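Local structure of DMATS type aromatic prenyltransferase (Micromonospora olivasterospora, 6ZRY) at residues 218-221 with 222-225; 93-96 with 97-101. The protein probably transfers a dimethylallyl group to the indole ring of tryptophan at position 6, as an aromatic prenyltransferase of the DMATS type. One frame throughout, in Å; residues are numbered along the deposited sequence. Where two conformers were deposited one is given.

Interaction 1: residues 218-221 with 222-225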
loop_
_atom_site.group_PDB
_atom_site.type_symbol
_atom_site.label_atom_id
_atom_site.label_comp_id
_atom_site.label_asym_id
_atom_site.label_seq_id
_atom_site.Cartn_x
_atom_site.Cartn_y
_atom_site.Cartn_z
ATOM N N GLU A 218 9.542 -2.291 -15.873
ATOM C CA GLU A 218 9.449 -2.363 -17.360
ATOM C C GLU A 218 9.026 -3.778 -17.757
ATOM O O GLU A 218 9.820 -4.490 -18.417
ATOM C CB GLU A 218 10.796 -1.992 -17.985
ATOM C CG GLU A 218 11.157 -0.526 -17.815
ATOM C CD GLU A 218 12.605 -0.309 -17.424
ATOM O OE1 GLU A 218 13.321 0.403 -18.161
ATOM O OE2 GLU A 218 13.015 -0.860 -16.390
ATOM N N ALA A 219 7.841 -4.185 -17.336
ATOM C CA ALA A 219 7.425 -5.597 -17.344
ATOM C C ALA A 219 6.318 -5.807 -18.368
ATOM O O ALA A 219 5.405 -4.919 -18.510
ATOM C CB ALA A 219 6.984 -6.029 -15.961
ATOM N N GLU A 220 6.374 -6.951 -19.039
ATOM C CA GLU A 220 5.264 -7.483 -19.859
ATOM C C GLU A 220 4.230 -8.104 -18.920
ATOM O O GLU A 220 4.642 -8.806 -17.978
ATOM C CB GLU A 220 5.788 -8.542 -20.834
ATOM C CG GLU A 220 6.826 -8.007 -21.792
ATOM C CD GLU A 220 6.263 -7.171 -22.921
ATOM O OE1 GLU A 220 5.020 -6.941 -22.944
ATOM O OE2 GLU A 220 7.070 -6.732 -23.781
ATOM N N VAL A 221 2.951 -7.884 -19.181
ATOM C CA VAL A 221 1.838 -8.540 -18.428
ATOM C C VAL A 221 2.032 -10.068 -18.497
ATOM O O VAL A 221 1.706 -10.737 -17.543
ATOM C CB VAL A 221 0.451 -8.077 -18.926
ATOM C CG1 VAL A 221 0.202 -8.394 -20.381
ATOM C CG2 VAL A 221 -0.666 -8.651 -18.090
ATOM N N TRP A 222 2.522 -10.597 -19.620
ATOM C CA TRP A 222 2.874 -12.037 -19.774
ATOM C C TRP A 222 3.773 -12.489 -18.618
ATOM O O TRP A 222 3.514 -13.550 -18.013
ATOM C CB TRP A 222 3.563 -12.235 -21.106
ATOM C CG TRP A 222 4.069 -13.616 -21.378
ATOM C CD1 TRP A 222 5.355 -14.045 -21.232
ATOM C CD2 TRP A 222 3.334 -14.734 -21.924
ATOM N NE1 TRP A 222 5.477 -15.342 -21.642
ATOM C CE2 TRP A 222 4.253 -15.800 -22.053
ATOM C CE3 TRP A 222 1.998 -14.965 -22.272
ATOM C CZ2 TRP A 222 3.879 -17.060 -22.533
ATOM C CZ3 TRP A 222 1.631 -16.207 -22.769
ATOM C CH2 TRP A 222 2.562 -17.242 -22.895
ATOM N N ASP A 223 4.790 -11.713 -18.323
ATOM C CA ASP A 223 5.799 -12.062 -17.290
ATOM C C ASP A 223 5.222 -11.868 -15.880
ATOM O O ASP A 223 5.500 -12.672 -15.036
ATOM C CB ASP A 223 7.084 -11.267 -17.483
ATOM C CG ASP A 223 7.850 -11.638 -18.738
ATOM O OD1 ASP A 223 7.997 -12.859 -19.009
ATOM O OD2 ASP A 223 8.337 -10.693 -19.445
ATOM N N VAL A 224 4.449 -10.799 -15.644
ATOM C CA VAL A 224 3.857 -10.550 -14.328
ATOM C C VAL A 224 2.830 -11.656 -14.012
ATOM O O VAL A 224 2.764 -12.086 -12.856
ATOM C CB VAL A 224 3.253 -9.139 -14.265
ATOM C CG1 VAL A 224 2.512 -8.910 -12.983
ATOM C CG2 VAL A 224 4.324 -8.082 -14.468
ATOM N N THR A 225 2.049 -12.105 -14.980
ATOM C CA THR A 225 1.047 -13.198 -14.757
ATOM C C THR A 225 1.771 -14.528 -14.619
ATOM O O THR A 225 1.241 -15.394 -13.946
ATOM C CB THR A 225 -0.054 -13.218 -15.824
ATOM O OG1 THR A 225 0.505 -13.266 -17.132
ATOM C CG2 THR A 225 -0.963 -12.015 -15.702
HETATM O O HOH W 1 8.852 -8.373 -18.725
HETATM O O HOH W 2 2.815 -9.187 -22.013
#
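The carboxylates of Glu220 and Asp223 are turned 67° against each other and do not stack: Asp223 OD2 lies beside the aliphatic base of the glutamate, 3.6 Å from Glu220 CB. Their charged ends stay apart, with Glu220 OE2 and Asp223 OD2 separated by 6.0 Å, and OE2 forms a salt bridge with Arg252. Two waters fill in the polar links. One bridges Glu220 N to Asp223 OD2, accepting from the first and donating to the second. The other accepts from Trp222 N, at 2.8 Å, and donates to Glu220 OE1 over a longer distance; the bend of the glutamate chain (chi2 -76°) carries its carboxylate away from the helix, toward Arg252. Glu220 occupies the N-cap position, where strand 209-220 of the ABBA barrel passes directly into helix 221-228. Glu220 O takes a bond from Val224 N (3.1 Å, 160°) and a weak one from Asp223 N. On the buried side Val224 CG2 packs on Ala219 CB at 3.7 Å, while Tyr274 and Ile276 of strand 273-278 meet the same valine. One turn along, Thr225 OG1 sits 2.8 Å from Val221 O and 3.1 Å from Trp222 O, with a single proton for both carbonyls.

Interaction 2: residues 93-96 with 97-101; sequences SATR and GFLDA
Leu99 and Thr95 carry the close-packed side of this helical segment. Leu99 CG lies 3.6 Å from Thr95 O, the carbonyl that also accepts the nearly straight bond from Leu99 N (3.0 Å). Beside it, Phe98 CB rests 3.5 Å from the same Thr95 O, which lies at the edge of the phenyl ring, near its plane. With CG anti to the backbone N (chi1 168°), the phenylalanine ring swings away from the preceding turn, and both Phe98 and Leu99 touch Cys133 of strand 131-138. Thr95 OG1, buried here, is hydrogen-bonded to Thr81 N and Asn91 O.

The flank holding Arg96 and Asp100 is looser and partly exposed. Arg96 NE and Asp100 OD2 form a salt bridge at 2.8 Å, but the N-H points poorly at the oxygen (127°), so the hydrogen bond within it is weak. Guanidinium and carboxylate planes stand 82° apart; OD2 approaches the guanidinium obliquely, and OD1 lies at its edge, in plane. Arg96 was modelled in two conformers, so this pairing describes one of them. Were Asp100 replaced by an alanine, the arginine would probably lose its carboxylate mate and face the like charge of nearby Arg117 without that compensation. Beneath the side chains, Asp100 N bonds Arg96 O at 2.7 Å. The whole is an amphipathic helix with an i to i+4 salt bridge on its polar flank, laid against the outside of the barrel in the manner of the ABBA fold.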
loop_
_atom_site.group_PDB
_atom_site.type_symbol
_atom_site.label_atom_id
_atom_site.label_comp_id
_atom_site.label_asym_id
_atom_site.label_seq_id
_atom_site.Cartn_x
_atom_site.Cartn_y
_atom_site.Cartn_z
ATOM N N SER A 93 12.232 5.573 13.779
ATOM C CA SER A 93 12.053 5.737 15.244
ATOM C C SER A 93 10.649 6.285 15.551
ATOM O O SER A 93 9.940 5.675 16.377
ATOM C CB SER A 93 13.103 6.631 15.803
ATOM O OG SER A 93 13.028 6.652 17.209
ATOM N N ALA A 94 10.250 7.362 14.873
ATOM C CA ALA A 94 8.945 8.032 15.087
ATOM C C ALA A 94 7.801 7.075 14.683
ATOM O O ALA A 94 6.785 6.988 15.413
ATOM C CB ALA A 94 8.900 9.355 14.329
ATOM N N THR A 95 7.936 6.373 13.553
ATOM C CA THR A 95 6.867 5.488 13.073
ATOM C C THR A 95 6.733 4.312 14.042
ATOM O O THR A 95 5.601 3.979 14.434
ATOM C CB THR A 95 7.108 5.102 11.609
ATOM O OG1 THR A 95 7.165 6.297 10.826
ATOM C CG2 THR A 95 6.038 4.190 11.093
ATOM N N ARG A 96 7.846 3.694 14.426
ATOM C CA ARG A 96 7.807 2.547 15.352
ATOM C C ARG A 96 7.267 3.026 16.708
ATOM O O ARG A 96 6.427 2.314 17.278
ATOM C CB ARG A 96 9.178 1.888 15.480
ATOM C CG ARG A 96 9.105 0.520 16.129
ATOM C CD ARG A 96 10.453 0.021 16.598
ATOM N NE ARG A 96 10.264 -0.770 17.794
ATOM C CZ ARG A 96 11.241 -1.220 18.562
ATOM N NH1 ARG A 96 10.953 -1.941 19.628
ATOM N NH2 ARG A 96 12.501 -0.949 18.264
ATOM N N GLY A 97 7.694 4.213 17.167
ATOM C CA GLY A 97 7.174 4.846 18.388
ATOM C C GLY A 97 5.656 4.921 18.377
ATOM O O GLY A 97 5.031 4.491 19.336
ATOM N N PHE A 98 5.073 5.387 17.278
ATOM C CA PHE A 98 3.607 5.460 17.114
ATOM C C PHE A 98 2.985 4.065 17.211
ATOM O O PHE A 98 2.013 3.882 17.933
ATOM C CB PHE A 98 3.250 6.127 15.784
ATOM C CG PHE A 98 1.819 5.979 15.406
ATOM C CD1 PHE A 98 0.831 6.628 16.117
ATOM C CD2 PHE A 98 1.448 5.169 14.336
ATOM C CE1 PHE A 98 -0.494 6.466 15.783
ATOM C CE2 PHE A 98 0.117 5.042 13.991
ATOM C CZ PHE A 98 -0.848 5.684 14.709
ATOM N N LEU A 99 3.492 3.119 16.417
ATOM C CA LEU A 99 2.949 1.756 16.373
ATOM C C LEU A 99 3.076 1.092 17.752
ATOM O O LEU A 99 2.108 0.448 18.174
ATOM C CB LEU A 99 3.677 0.954 15.281
ATOM C CG LEU A 99 3.261 1.309 13.856
ATOM C CD1 LEU A 99 4.223 0.726 12.849
ATOM C CD2 LEU A 99 1.857 0.842 13.587
ATOM N N ASP A 100 4.235 1.224 18.406
ATOM C CA ASP A 100 4.493 0.545 19.714
ATOM C C ASP A 100 3.513 1.092 20.755
ATOM O O ASP A 100 2.958 0.295 21.507
ATOM C CB ASP A 100 5.955 0.688 20.149
ATOM C CG ASP A 100 6.924 -0.178 19.357
ATOM O OD1 ASP A 100 6.467 -1.036 18.626
ATOM O OD2 ASP A 100 8.120 0.034 19.489
ATOM N N ALA A 101 3.271 2.395 20.750
ATOM C CA ALA A 101 2.288 3.046 21.657
ATOM C C ALA A 101 0.891 2.470 21.387
ATOM O O ALA A 101 0.160 2.168 22.353
ATOM C CB ALA A 101 2.316 4.550 21.478
#

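How the interactions relate
From the N terminus the chain first reaches interaction 2, within helix 88-106. This helix belongs to the connection between strands 71-79 and 131-138, which pair antiparallel, and its apolar side rests on the second of them. After further strands and helices, strand 209-220 leads into helix 221-228, and interaction 1 marks that junction before helix 236-247 and strand 258-265 follow. Each contact joins adjoining residues, so neither closes a long loop; they come in series, without nesting or crossing. The centres of interaction 1 and interaction 2 are about 37 Å apart. The two lie on opposite sides of the chain's centre and belong to separate helices that pack on the same curled sheet.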